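Local coordinates for protein glutamate--tRNA ligase (Methanothermobacter thermautotrophicus, PDB 3AII) that probably attaches glutamate to tRNA, first activating it with ATP as Glu-AMP and then transferring it to the acceptor end, at residues 96-101 / 128-133; 189-194 / 234-239; 438-443 / 491-496. One frame throughout, in Å; residues are numbered along the deposited sequence.

Contact 1: 96-101 / 128-133. With CA (calcium ion), chain E.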
ATOM      1  N   GLU A  96       5.047 -30.470   0.375  1.00 50.48           N
ATOM      2  CA  GLU A  96       4.562 -29.202   0.896  1.00 35.21           C
ATOM      3  C   GLU A  96       4.967 -28.003   0.032  1.00 30.40           C
ATOM      4  O   GLU A  96       6.073 -27.958  -0.509  1.00 26.90           O
ATOM      5  CB  GLU A  96       5.024 -29.025   2.347  1.00 48.32           C
ATOM      6  CG  GLU A  96       6.282 -29.811   2.710  1.00 59.36           C
ATOM      7  CD  GLU A  96       6.059 -30.828   3.831  1.00 71.68           C
ATOM      8  OE1 GLU A  96       7.064 -31.334   4.383  1.00 57.35           O
ATOM      9  OE2 GLU A  96       4.888 -31.120   4.164  1.00 61.07           O
ATOM     10  N   VAL A  97       4.048 -27.049  -0.107  1.00 22.08           N
ATOM     11  CA  VAL A  97       4.307 -25.797  -0.810  1.00 18.73           C
ATOM     12  C   VAL A  97       4.784 -24.754   0.203  1.00 21.24           C
ATOM     13  O   VAL A  97       4.178 -24.609   1.264  1.00 21.26           O
ATOM     14  CB  VAL A  97       3.028 -25.294  -1.522  1.00 23.29           C
ATOM     15  CG1 VAL A  97       3.176 -23.853  -1.984  1.00 22.64           C
ATOM     16  CG2 VAL A  97       2.670 -26.220  -2.692  1.00 23.19           C
ATOM     17  N   VAL A  98       5.866 -24.043  -0.127  1.00 17.86           N
ATOM     18  CA  VAL A  98       6.405 -22.986   0.745  1.00 17.02           C
ATOM     19  C   VAL A  98       6.659 -21.732  -0.081  1.00 14.66           C
ATOM     20  O   VAL A  98       7.425 -21.771  -1.055  1.00 16.69           O
ATOM     21  CB  VAL A  98       7.724 -23.431   1.398  1.00 14.23           C
ATOM     22  CG1 VAL A  98       8.247 -22.339   2.363  1.00 19.08           C
ATOM     23  CG2 VAL A  98       7.543 -24.759   2.113  1.00 18.79           C
ATOM     24  N   LEU A  99       6.010 -20.639   0.303  1.00 14.61           N
ATOM     25  CA  LEU A  99       6.108 -19.374  -0.411  1.00 14.92           C
ATOM     26  C   LEU A  99       6.665 -18.328   0.536  1.00 15.82           C
ATOM     27  O   LEU A  99       6.731 -18.555   1.744  1.00 14.75           O
ATOM     28  CB  LEU A  99       4.726 -18.964  -0.907  1.00 19.33           C
ATOM     29  CG  LEU A  99       4.061 -20.014  -1.807  1.00 21.49           C
ATOM     30  CD1 LEU A  99       2.683 -20.380  -1.264  1.00 22.22           C
ATOM     31  CD2 LEU A  99       3.971 -19.503  -3.231  1.00 23.61           C
ATOM     32  N   ARG A 100       7.090 -17.191   0.005  1.00 15.26           N
ATOM     33  CA  ARG A 100       7.546 -16.124   0.887  1.00 14.82           C
ATOM     34  C   ARG A 100       7.059 -14.769   0.402  1.00 17.37           C
ATOM     35  O   ARG A 100       6.708 -14.591  -0.781  1.00 17.59           O
ATOM     36  CB  ARG A 100       9.079 -16.139   1.039  1.00 15.29           C
ATOM     37  CG  ARG A 100       9.856 -15.371  -0.054  1.00 24.16           C
ATOM     38  CD  ARG A 100       9.722 -15.953  -1.439  1.00 22.60           C
ATOM     39  NE  ARG A 100      10.987 -15.822  -2.180  1.00 19.29           N
ATOM     40  CZ  ARG A 100      11.261 -14.848  -3.043  1.00 18.98           C
ATOM     41  NH1 ARG A 100      10.369 -13.893  -3.311  1.00 22.06           N
ATOM     42  NH2 ARG A 100      12.445 -14.827  -3.647  1.00 17.19           N
ATOM     43  N   PHE A 101       6.987 -13.822   1.335  1.00 11.09           N
ATOM     44  CA  PHE A 101       6.714 -12.424   1.013  1.00  9.86           C
ATOM     45  C   PHE A 101       7.932 -11.708   1.565  1.00 16.61           C
ATOM     46  O   PHE A 101       8.244 -11.863   2.745  1.00 14.66           O
ATOM     47  CB  PHE A 101       5.446 -11.915   1.713  1.00 15.31           C
ATOM     48  CG  PHE A 101       5.267 -10.423   1.623  1.00 17.53           C
ATOM     49  CD1 PHE A 101       5.233  -9.790   0.387  1.00 16.60           C
ATOM     50  CD2 PHE A 101       5.155  -9.654   2.765  1.00 15.08           C
ATOM     51  CE1 PHE A 101       5.085  -8.405   0.298  1.00 17.67           C
ATOM     52  CE2 PHE A 101       5.014  -8.277   2.698  1.00 14.70           C
ATOM     53  CZ  PHE A 101       4.985  -7.647   1.463  1.00 17.91           C
ATOM     54  N   ASP A 128      -2.528 -25.444   1.220  1.00 20.18           N
ATOM     55  CA  ASP A 128      -2.333 -25.859   2.602  1.00 27.40           C
ATOM     56  C   ASP A 128      -0.839 -25.832   2.935  1.00 27.85           C
ATOM     57  O   ASP A 128      -0.327 -26.706   3.636  1.00 25.66           O
ATOM     58  CB  ASP A 128      -2.894 -27.270   2.818  1.00 35.58           C
ATOM     59  CG  ASP A 128      -3.009 -27.640   4.289  1.00 41.93           C
ATOM     60  OD1 ASP A 128      -2.971 -28.852   4.602  1.00 42.97           O
ATOM     61  OD2 ASP A 128      -3.139 -26.725   5.133  1.00 34.46           O
ATOM     62  N   GLY A 129      -0.140 -24.825   2.418  1.00 21.15           N
ATOM     63  CA  GLY A 129       1.301 -24.737   2.619  1.00 18.82           C
ATOM     64  C   GLY A 129       1.694 -23.690   3.652  1.00 18.33           C
ATOM     65  O   GLY A 129       0.880 -23.270   4.464  1.00 21.54           O
ATOM     66  N   ARG A 130       2.952 -23.265   3.619  1.00 19.48           N
ATOM     67  CA  ARG A 130       3.430 -22.261   4.560  1.00 17.98           C
ATOM     68  C   ARG A 130       3.837 -20.983   3.853  1.00 17.64           C
ATOM     69  O   ARG A 130       4.182 -21.002   2.675  1.00 19.12           O
ATOM     70  CB  ARG A 130       4.602 -22.808   5.380  1.00 18.76           C
ATOM     71  CG  ARG A 130       4.141 -23.802   6.445  1.00 24.67           C
ATOM     72  CD  ARG A 130       5.292 -24.263   7.324  1.00 27.14           C
ATOM     73  NE  ARG A 130       6.378 -24.782   6.522  1.00 31.91           N
ATOM     74  CZ  ARG A 130       7.598 -24.269   6.485  1.00 23.57           C
ATOM     75  NH1 ARG A 130       7.913 -23.222   7.237  1.00 29.85           N
ATOM     76  NH2 ARG A 130       8.511 -24.819   5.708  1.00 27.42           N
ATOM     77  N   LEU A 131       3.785 -19.877   4.579  1.00 14.78           N
ATOM     78  CA  LEU A 131       4.227 -18.593   4.054  1.00 12.49           C
ATOM     79  C   LEU A 131       5.278 -18.044   5.001  1.00 16.42           C
ATOM     80  O   LEU A 131       5.048 -17.984   6.215  1.00 15.74           O
ATOM     81  CB  LEU A 131       3.062 -17.611   3.963  1.00 15.63           C
ATOM     82  CG  LEU A 131       3.357 -16.175   3.495  1.00 14.64           C
ATOM     83  CD1 LEU A 131       3.976 -16.213   2.094  1.00 15.99           C
ATOM     84  CD2 LEU A 131       2.123 -15.299   3.507  1.00 18.45           C
ATOM     85  N   ILE A 132       6.407 -17.619   4.435  1.00 12.56           N
ATOM     86  CA  ILE A 132       7.496 -17.032   5.206  1.00 14.75           C
ATOM     87  C   ILE A 132       7.535 -15.515   4.976  1.00 14.35           C
ATOM     88  O   ILE A 132       7.458 -15.045   3.842  1.00 16.20           O
ATOM     89  CB  ILE A 132       8.840 -17.648   4.804  1.00 12.79           C
ATOM     90  CG1 ILE A 132       8.852 -19.153   5.115  1.00 13.96           C
ATOM     91  CG2 ILE A 132       9.979 -16.950   5.551  1.00 16.41           C
ATOM     92  CD1 ILE A 132      10.060 -19.902   4.513  1.00 20.94           C
ATOM     93  N   LEU A 133       7.597 -14.749   6.062  1.00 13.08           N
ATOM     94  CA  LEU A 133       7.860 -13.311   5.955  1.00 12.51           C
ATOM     95  C   LEU A 133       9.364 -13.152   6.085  1.00 14.20           C
ATOM     96  O   LEU A 133       9.928 -13.536   7.094  1.00 14.86           O
ATOM     97  CB  LEU A 133       7.151 -12.527   7.067  1.00 12.21           C
ATOM     98  CG  LEU A 133       7.577 -11.056   7.164  1.00 12.60           C
ATOM     99  CD1 LEU A 133       7.208 -10.287   5.879  1.00 13.05           C
ATOM    100  CD2 LEU A 133       6.924 -10.375   8.369  1.00 12.99           C
TER
HETATM  101 CA    CA E1002      -0.901 -22.835   6.075  1.00 28.30          CA
HETATM  102  O   HOH W   1       1.569 -27.869   1.141  1.00 29.36           O
HETATM  103  O   HOH W   2      -2.480 -23.391   4.341  1.00 31.83           O
HETATM  104  O   HOH W   3      -1.335 -25.211   6.567  1.00 31.36           O
HETATM  105  O   HOH W   4      -2.250 -22.041   7.646  1.00 25.43           O
HETATM  106  O   HOH W   5       0.819 -23.492   7.871  1.00 28.40           O

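Contact 2: 189-194 / 234-239. With ZN (zinc ion), chain D.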
ATOM      1  N   TYR A 189      34.621 -15.603  -7.020  1.00 17.51           N
ATOM      2  CA  TYR A 189      35.978 -15.122  -6.817  1.00 20.11           C
ATOM      3  C   TYR A 189      35.962 -13.716  -6.260  1.00 18.65           C
ATOM      4  O   TYR A 189      34.954 -13.010  -6.385  1.00 16.58           O
ATOM      5  CB  TYR A 189      36.782 -15.186  -8.124  1.00 19.64           C
ATOM      6  CG  TYR A 189      36.241 -14.395  -9.297  1.00 18.25           C
ATOM      7  CD1 TYR A 189      35.183 -14.871 -10.066  1.00 19.03           C
ATOM      8  CD2 TYR A 189      36.809 -13.179  -9.656  1.00 17.32           C
ATOM      9  CE1 TYR A 189      34.713 -14.158 -11.142  1.00 19.60           C
ATOM     10  CE2 TYR A 189      36.350 -12.468 -10.739  1.00 16.68           C
ATOM     11  CZ  TYR A 189      35.311 -12.949 -11.480  1.00 19.98           C
ATOM     12  OH  TYR A 189      34.854 -12.216 -12.555  1.00 22.74           O
ATOM     13  N   VAL A 190      37.063 -13.316  -5.620  1.00 19.20           N
ATOM     14  CA  VAL A 190      37.175 -11.942  -5.139  1.00 15.59           C
ATOM     15  C   VAL A 190      37.902 -11.082  -6.155  1.00 20.61           C
ATOM     16  O   VAL A 190      39.080 -11.312  -6.450  1.00 22.46           O
ATOM     17  CB  VAL A 190      37.887 -11.850  -3.801  1.00 16.25           C
ATOM     18  CG1 VAL A 190      37.934 -10.384  -3.349  1.00 19.51           C
ATOM     19  CG2 VAL A 190      37.168 -12.720  -2.763  1.00 19.09           C
ATOM     20  N   CYS A 191      37.192 -10.094  -6.680  1.00 17.92           N
ATOM     21  CA  CYS A 191      37.729  -9.240  -7.727  1.00 19.25           C
ATOM     22  C   CYS A 191      38.158  -7.906  -7.151  1.00 20.12           C
ATOM     23  O   CYS A 191      37.359  -7.181  -6.550  1.00 23.94           O
ATOM     24  CB  CYS A 191      36.695  -9.013  -8.817  1.00 19.34           C
ATOM     25  SG  CYS A 191      37.321  -8.012 -10.183  1.00 24.38           S
ATOM     26  N   THR A 192      39.433  -7.588  -7.363  1.00 25.72           N
ATOM     27  CA  THR A 192      40.027  -6.350  -6.883  1.00 32.38           C
ATOM     28  C   THR A 192      40.262  -5.364  -8.027  1.00 30.05           C
ATOM     29  O   THR A 192      40.908  -4.336  -7.835  1.00 31.55           O
ATOM     30  CB  THR A 192      41.383  -6.628  -6.202  1.00 32.91           C
ATOM     31  OG1 THR A 192      42.185  -7.449  -7.062  1.00 30.47           O
ATOM     32  CG2 THR A 192      41.180  -7.354  -4.874  1.00 31.61           C
ATOM     33  N   CYS A 193      39.748  -5.684  -9.213  1.00 26.44           N
ATOM     34  CA  CYS A 193      39.882  -4.812 -10.384  1.00 26.63           C
ATOM     35  C   CYS A 193      39.157  -3.497 -10.181  1.00 30.28           C
ATOM     36  O   CYS A 193      38.167  -3.436  -9.464  1.00 29.19           O
ATOM     37  CB  CYS A 193      39.308  -5.482 -11.637  1.00 31.30           C
ATOM     38  SG  CYS A 193      40.221  -6.931 -12.225  1.00 28.42           S
ATOM     39  N   ARG A 194      39.645  -2.447 -10.830  1.00 31.98           N
ATOM     40  CA  ARG A 194      38.893  -1.205 -10.898  1.00 28.75           C
ATOM     41  C   ARG A 194      37.643  -1.499 -11.715  1.00 30.02           C
ATOM     42  O   ARG A 194      37.733  -2.071 -12.801  1.00 28.02           O
ATOM     43  CB  ARG A 194      39.724  -0.110 -11.572  1.00 43.02           C
ATOM     44  CG  ARG A 194      41.101   0.084 -10.954  1.00 58.94           C
ATOM     45  CD  ARG A 194      41.012   0.548  -9.505  1.00 50.34           C
ATOM     46  NE  ARG A 194      42.197   0.162  -8.738  1.00 87.58           N
ATOM     47  CZ  ARG A 194      42.504   0.636  -7.533  1.00 82.54           C
ATOM     48  NH1 ARG A 194      41.721   1.533  -6.949  1.00 67.76           N
ATOM     49  NH2 ARG A 194      43.602   0.220  -6.913  1.00 44.92           N
ATOM     50  N   VAL A 234      34.965  -6.676  -4.572  1.00 17.24           N
ATOM     51  CA  VAL A 234      33.664  -7.342  -4.554  1.00 17.21           C
ATOM     52  C   VAL A 234      33.862  -8.846  -4.726  1.00 16.18           C
ATOM     53  O   VAL A 234      34.907  -9.299  -5.211  1.00 18.41           O
ATOM     54  CB  VAL A 234      32.738  -6.810  -5.664  1.00 18.47           C
ATOM     55  CG1 VAL A 234      32.334  -5.369  -5.356  1.00 18.27           C
ATOM     56  CG2 VAL A 234      33.423  -6.915  -7.025  1.00 17.59           C
ATOM     57  N   VAL A 235      32.880  -9.625  -4.290  1.00 15.75           N
ATOM     58  CA  VAL A 235      32.793 -11.016  -4.709  1.00 13.25           C
ATOM     59  C   VAL A 235      31.891 -11.097  -5.933  1.00 14.95           C
ATOM     60  O   VAL A 235      30.798 -10.509  -5.950  1.00 16.32           O
ATOM     61  CB  VAL A 235      32.221 -11.923  -3.583  1.00 13.76           C
ATOM     62  CG1 VAL A 235      32.144 -13.381  -4.047  1.00 12.84           C
ATOM     63  CG2 VAL A 235      33.079 -11.842  -2.334  1.00 15.17           C
ATOM     64  N   ARG A 236      32.361 -11.803  -6.960  1.00 14.51           N
ATOM     65  CA  ARG A 236      31.595 -12.016  -8.188  1.00 13.96           C
ATOM     66  C   ARG A 236      31.278 -13.487  -8.373  1.00 13.83           C
ATOM     67  O   ARG A 236      32.119 -14.341  -8.126  1.00 17.35           O
ATOM     68  CB  ARG A 236      32.389 -11.510  -9.396  1.00 18.59           C
ATOM     69  CG  ARG A 236      32.554 -10.003  -9.397  1.00 19.74           C
ATOM     70  CD  ARG A 236      33.335  -9.525 -10.619  1.00 24.35           C
ATOM     71  NE  ARG A 236      33.380  -8.060 -10.640  1.00 26.52           N
ATOM     72  CZ  ARG A 236      32.371  -7.288 -11.029  1.00 19.87           C
ATOM     73  NH1 ARG A 236      31.234  -7.823 -11.451  1.00 25.06           N
ATOM     74  NH2 ARG A 236      32.499  -5.969 -11.008  1.00 33.05           N
ATOM     75  N   VAL A 237      30.048 -13.774  -8.782  1.00 18.25           N
ATOM     76  CA  VAL A 237      29.653 -15.143  -9.063  1.00 15.56           C
ATOM     77  C   VAL A 237      30.152 -15.478 -10.463  1.00 20.12           C
ATOM     78  O   VAL A 237      29.968 -14.693 -11.382  1.00 23.92           O
ATOM     79  CB  VAL A 237      28.134 -15.276  -9.022  1.00 17.66           C
ATOM     80  CG1 VAL A 237      27.707 -16.697  -9.368  1.00 21.47           C
ATOM     81  CG2 VAL A 237      27.610 -14.870  -7.638  1.00 17.99           C
ATOM     82  N   LYS A 238      30.776 -16.637 -10.637  1.00 18.89           N
ATOM     83  CA  LYS A 238      31.203 -17.016 -11.977  1.00 20.87           C
ATOM     84  C   LYS A 238      29.986 -17.469 -12.765  1.00 24.05           C
ATOM     85  O   LYS A 238      29.318 -18.423 -12.378  1.00 26.64           O
ATOM     86  CB  LYS A 238      32.254 -18.131 -11.921  1.00 24.84           C
ATOM     87  CG  LYS A 238      33.560 -17.716 -11.249  1.00 22.17           C
ATOM     88  CD  LYS A 238      34.628 -18.814 -11.323  1.00 26.66           C
ATOM     89  CE  LYS A 238      35.887 -18.373 -10.587  1.00 27.32           C
ATOM     90  NZ  LYS A 238      37.043 -19.333 -10.722  1.00 30.85           N
ATOM     91  N   THR A 239      29.680 -16.769 -13.855  1.00 23.74           N
ATOM     92  CA  THR A 239      28.592 -17.184 -14.729  1.00 21.19           C
ATOM     93  C   THR A 239      29.149 -17.473 -16.117  1.00 24.45           C
ATOM     94  O   THR A 239      29.966 -18.368 -16.271  1.00 30.11           O
ATOM     95  CB  THR A 239      27.454 -16.155 -14.769  1.00 27.50           C
ATOM     96  OG1 THR A 239      27.917 -14.934 -15.358  1.00 23.65           O
ATOM     97  CG2 THR A 239      26.971 -15.876 -13.342  1.00 20.34           C
TER
HETATM   98 ZN    ZN D1001      39.246  -8.857 -11.239  1.00 27.33          ZN

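Contact 3: 438-443 / 491-496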
ATOM      1  N   ARG A 438     -33.053   8.938  11.104  1.00 13.79           N
ATOM      2  CA  ARG A 438     -32.763  10.291  11.588  1.00 14.27           C
ATOM      3  C   ARG A 438     -34.034  11.129  11.567  1.00 13.61           C
ATOM      4  O   ARG A 438     -34.903  10.939  10.715  1.00 13.55           O
ATOM      5  CB  ARG A 438     -31.708  10.975  10.710  1.00 11.08           C
ATOM      6  CG  ARG A 438     -30.407  10.228  10.547  1.00 11.83           C
ATOM      7  CD  ARG A 438     -30.165   9.844   9.090  1.00 15.97           C
ATOM      8  NE  ARG A 438     -29.887  11.031   8.270  1.00 16.31           N
ATOM      9  CZ  ARG A 438     -29.772  10.999   6.949  1.00 16.51           C
ATOM     10  NH1 ARG A 438     -29.474  12.107   6.284  1.00 16.13           N
ATOM     11  NH2 ARG A 438     -29.964   9.861   6.296  1.00 12.72           N
ATOM     12  N   VAL A 439     -34.148  12.057  12.516  1.00 12.73           N
ATOM     13  CA  VAL A 439     -35.261  12.988  12.568  1.00 15.00           C
ATOM     14  C   VAL A 439     -34.676  14.365  12.483  1.00 22.69           C
ATOM     15  O   VAL A 439     -33.871  14.766  13.328  1.00 20.44           O
ATOM     16  CB  VAL A 439     -36.072  12.845  13.864  1.00 13.48           C
ATOM     17  CG1 VAL A 439     -37.266  13.793  13.860  1.00 16.33           C
ATOM     18  CG2 VAL A 439     -36.528  11.393  14.006  1.00 14.07           C
ATOM     19  N   LEU A 440     -35.060  15.072  11.435  1.00 16.50           N
ATOM     20  CA  LEU A 440     -34.559  16.417  11.185  1.00 17.80           C
ATOM     21  C   LEU A 440     -35.707  17.389  11.330  1.00 19.42           C
ATOM     22  O   LEU A 440     -36.751  17.222  10.699  1.00 21.89           O
ATOM     23  CB  LEU A 440     -34.008  16.516   9.771  1.00 15.20           C
ATOM     24  CG  LEU A 440     -32.836  15.584   9.460  1.00 21.56           C
ATOM     25  CD1 LEU A 440     -32.276  15.840   8.080  1.00 26.05           C
ATOM     26  CD2 LEU A 440     -31.757  15.780  10.490  1.00 24.07           C
ATOM     27  N   GLU A 441     -35.511  18.401  12.162  1.00 15.98           N
ATOM     28  CA  GLU A 441     -36.561  19.359  12.435  1.00 17.05           C
ATOM     29  C   GLU A 441     -36.326  20.646  11.640  1.00 19.56           C
ATOM     30  O   GLU A 441     -35.448  21.444  11.973  1.00 20.37           O
ATOM     31  CB  GLU A 441     -36.622  19.667  13.932  1.00 21.09           C
ATOM     32  CG  GLU A 441     -36.816  18.449  14.826  1.00 27.87           C
ATOM     33  CD  GLU A 441     -38.261  17.998  14.933  1.00 28.77           C
ATOM     34  OE1 GLU A 441     -39.139  18.570  14.228  1.00 25.08           O
ATOM     35  OE2 GLU A 441     -38.517  17.070  15.741  1.00 24.24           O
ATOM     36  N   LEU A 442     -37.110  20.839  10.588  1.00 18.10           N
ATOM     37  CA  LEU A 442     -37.030  22.062   9.803  1.00 16.58           C
ATOM     38  C   LEU A 442     -37.939  23.110  10.448  1.00 23.98           C
ATOM     39  O   LEU A 442     -39.157  22.921  10.522  1.00 24.70           O
ATOM     40  CB  LEU A 442     -37.476  21.771   8.368  1.00 16.68           C
ATOM     41  CG  LEU A 442     -37.700  23.019   7.515  1.00 26.05           C
ATOM     42  CD1 LEU A 442     -36.377  23.728   7.303  1.00 27.83           C
ATOM     43  CD2 LEU A 442     -38.361  22.661   6.185  1.00 26.68           C
ATOM     44  N   ARG A 443     -37.352  24.200  10.940  1.00 19.34           N
ATOM     45  CA  ARG A 443     -38.116  25.187  11.719  1.00 23.32           C
ATOM     46  C   ARG A 443     -38.104  26.562  11.076  1.00 25.13           C
ATOM     47  O   ARG A 443     -39.095  27.299  11.148  1.00 26.58           O
ATOM     48  CB  ARG A 443     -37.568  25.315  13.146  1.00 27.62           C
ATOM     49  CG  ARG A 443     -37.930  24.178  14.076  1.00 45.76           C
ATOM     50  CD  ARG A 443     -37.339  24.404  15.462  1.00 54.51           C
ATOM     51  NE  ARG A 443     -37.905  25.579  16.122  1.00 43.82           N
ATOM     52  CZ  ARG A 443     -37.515  26.029  17.311  1.00 80.99           C
ATOM     53  NH1 ARG A 443     -36.551  25.403  17.976  1.00 66.27           N
ATOM     54  NH2 ARG A 443     -38.088  27.106  17.837  1.00 69.02           N
ATOM     55  N   ILE A 491     -31.477  18.388  -3.051  1.00 16.51           N
ATOM     56  CA  ILE A 491     -30.318  18.932  -2.365  1.00 16.66           C
ATOM     57  C   ILE A 491     -30.333  18.479  -0.911  1.00 15.25           C
ATOM     58  O   ILE A 491     -31.390  18.435  -0.267  1.00 17.08           O
ATOM     59  CB  ILE A 491     -30.229  20.490  -2.479  1.00 17.44           C
ATOM     60  CG1 ILE A 491     -28.829  20.980  -2.070  1.00 18.13           C
ATOM     61  CG2 ILE A 491     -31.300  21.167  -1.649  1.00 16.42           C
ATOM     62  CD1 ILE A 491     -28.557  22.441  -2.438  1.00 23.97           C
ATOM     63  N   HIS A 492     -29.160  18.126  -0.391  1.00 16.10           N
ATOM     64  CA  HIS A 492     -29.079  17.801   1.031  1.00 16.42           C
ATOM     65  C   HIS A 492     -29.000  19.101   1.815  1.00 18.77           C
ATOM     66  O   HIS A 492     -28.779  20.175   1.236  1.00 18.24           O
ATOM     67  CB  HIS A 492     -27.926  16.831   1.352  1.00 14.88           C
ATOM     68  CG  HIS A 492     -26.571  17.311   0.927  1.00 18.78           C
ATOM     69  ND1 HIS A 492     -26.200  17.424  -0.393  1.00 16.08           N
ATOM     70  CD2 HIS A 492     -25.478  17.651   1.656  1.00 19.14           C
ATOM     71  CE1 HIS A 492     -24.946  17.839  -0.464  1.00 18.29           C
ATOM     72  NE2 HIS A 492     -24.486  17.985   0.767  1.00 18.47           N
ATOM     73  N   TRP A 493     -29.214  19.012   3.119  1.00 14.60           N
ATOM     74  CA  TRP A 493     -29.449  20.200   3.938  1.00 14.19           C
ATOM     75  C   TRP A 493     -29.310  19.856   5.416  1.00 17.13           C
ATOM     76  O   TRP A 493     -29.422  18.690   5.810  1.00 16.49           O
ATOM     77  CB  TRP A 493     -30.846  20.783   3.641  1.00 16.03           C
ATOM     78  CG  TRP A 493     -31.943  19.810   3.978  1.00 15.71           C
ATOM     79  CD1 TRP A 493     -32.341  18.723   3.241  1.00 16.25           C
ATOM     80  CD2 TRP A 493     -32.736  19.806   5.163  1.00 16.74           C
ATOM     81  NE1 TRP A 493     -33.367  18.061   3.899  1.00 16.00           N
ATOM     82  CE2 TRP A 493     -33.616  18.705   5.081  1.00 16.72           C
ATOM     83  CE3 TRP A 493     -32.802  20.637   6.285  1.00 17.93           C
ATOM     84  CZ2 TRP A 493     -34.541  18.409   6.095  1.00 18.58           C
ATOM     85  CZ3 TRP A 493     -33.725  20.347   7.280  1.00 20.60           C
ATOM     86  CH2 TRP A 493     -34.584  19.243   7.172  1.00 15.44           C
ATOM     87  N   VAL A 494     -29.039  20.870   6.229  1.00 14.34           N
ATOM     88  CA  VAL A 494     -28.900  20.699   7.670  1.00 17.98           C
ATOM     89  C   VAL A 494     -29.706  21.770   8.416  1.00 17.18           C
ATOM     90  O   VAL A 494     -29.550  22.960   8.146  1.00 18.22           O
ATOM     91  CB  VAL A 494     -27.421  20.808   8.092  1.00 13.77           C
ATOM     92  CG1 VAL A 494     -27.288  20.567   9.593  1.00 18.14           C
ATOM     93  CG2 VAL A 494     -26.547  19.805   7.302  1.00 16.74           C
ATOM     94  N   PRO A 495     -30.578  21.355   9.352  1.00 16.58           N
ATOM     95  CA  PRO A 495     -31.312  22.325  10.174  1.00 19.77           C
ATOM     96  C   PRO A 495     -30.330  23.244  10.894  1.00 18.82           C
ATOM     97  O   PRO A 495     -29.361  22.762  11.480  1.00 18.60           O
ATOM     98  CB  PRO A 495     -32.045  21.447  11.197  1.00 22.07           C
ATOM     99  CG  PRO A 495     -32.141  20.094  10.573  1.00 23.37           C
ATOM    100  CD  PRO A 495     -30.947  19.956   9.649  1.00 17.66           C
ATOM    101  N   ALA A 496     -30.569  24.548  10.871  1.00 17.99           N
ATOM    102  CA  ALA A 496     -29.572  25.474  11.407  1.00 22.12           C
ATOM    103  C   ALA A 496     -29.385  25.339  12.919  1.00 20.64           C
ATOM    104  O   ALA A 496     -28.267  25.480  13.431  1.00 25.93           O
ATOM    105  CB  ALA A 496     -29.926  26.900  11.044  1.00 27.80           C
TER

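Contact 1: 96-101 / 128-133
V98, R130 and I132 interlock on one face of two parallel neighbouring strands. The guanidinium of R130 lies alongside V98, with its NH2 3.7 Å from V98 CG2, and V98 CG1 sits over one face of that flat group. The same CG1 is a bump that fits the notch between the side chains of R130 and I132, 3.7 Å from I132 CD1. On the other face, L131 holds CG anti to its N (chi1 177°). This tucks CD1 against the backbone of 99-101, 3.6 Å from L99 O. Two residues on, on the same face, L133 CD1 reaches F101 CD2 at 3.8 Å, and the two side chains run side by side. G129 fits where the strands begin to pair, its CA 3.2 Å from V97 O. Four backbone bonds run between the strands; that from F101 N to I132 O is 2.8 Å. Helix 111-126 connects the two strands in a beta-alpha-beta unit of the class I catalytic domain and packs on the face of L99 and L131. G129 O also binds a calcium ion at 2.4 Å, with four waters among the other ligands. The backbone bonds thus set the register and mostly apolar side chains close both faces, while the G129 end is polar and hydrated round the calcium.

Contact 2: 189-194 / 234-239
Y189 has the most surface buried here, and R236 and K238 meet its ring, one over a face and one at the edge. R236 CB lies over the face in a CH-pi contact, 4.1 Å from the centroid. K238 CG comes in at the ring edge, 3.5 Å from Y189 CD1. The ring can meet both because chi1 of 59° sets Y189 CG between its own N and carbonyl carbon. The phenol OH hydrogen-bonds D250, and R236 NH1 bonds the carbonyl of the same residue. R236 is extended from CG to NE and runs past the tyrosine to C191. Its CD is 3.8 Å from C191 CB, which sits at the edge of the guanidinium. In the backbone, Y189 and R236 form a hydrogen-bonded antiparallel pair. R236 N gives Y189 O a nearly straight bond of 2.9 Å (169° at the hydrogen). C191 and V234 make the next such pair, with C191 N 2.8 Å from V234 O. C191 SG and C193 SG each bind zinc at 2.4 Å. C193 N also donates to C191 SG, within the turn that joins the two ligands. C208 and C210 complete a four-cysteine zinc site, whose first Cys-X-Cys pair starts at the edge strand of an antiparallel sheet.

Contact 3: 438-443 / 491-496
The backbones of 438-443 and 491-496 share no hydrogen bond, and their closest CA atoms, those of L442 and P495, are 5.7 Å apart. The contact joins two beta elements of the anticodon-binding region, which is probably built of beta-barrels, as in the related glutaminyl-tRNA synthetase. Strand 437-442 pairs with 422-427 as a two-stranded antiparallel sheet. Strand 489-495 belongs to a separate six-stranded mixed sheet. The two are bridged by van der Waals contact, mostly between side chains. W493 reaches across. Its chi1 of 62° places CG between its own N and carbonyl carbon and sends the six-membered ring toward the other strand. L440 and W493 come from opposite directions. L440 CD1 lies over one face of the indole, 3.9 Å above the plane and displaced toward the rim. L440 CB comes to 3.8 Å from W493 CH2. L442 adds its CB at 4.0 Å from the same CH2, meeting the ring obliquely. The outer end of the indole thus meets residues two apart on one strand. Its polar NE1 is satisfied too, by the carbonyl of I461. F405 also meets the indole, with the ring planes inclined at about 45°, and V424, V446 and L448 touch it as well. P495 lies beside the tryptophan. Its ring borders L440, with P495 CG 4.1 Å from L440 CB. On the backbone side, P495 CB rests 3.5 Å from E441 O.

How the contacts relate
Contacts 1 and 2 both lie within the catalytic domain, and their nearest atoms are about 16 Å apart. Contact 3 is in the anticodon-binding region, across the centre of the chain; its centre is about 76 Å from that of contact 2. No two contacts share a strand. Contacts 1 and 3 are buried, while contact 2 is only partly so. Contacts 1 and 2 are pairings of neighbouring strands, parallel in the first and antiparallel in the second. Contact 3 joins separate sheets by apolar packing, with no hydrogen bond between the segments. The metals differ as well: in contact 1 a backbone oxygen and waters are among the calcium ligands, while zinc takes cysteine sulfurs in contact 2.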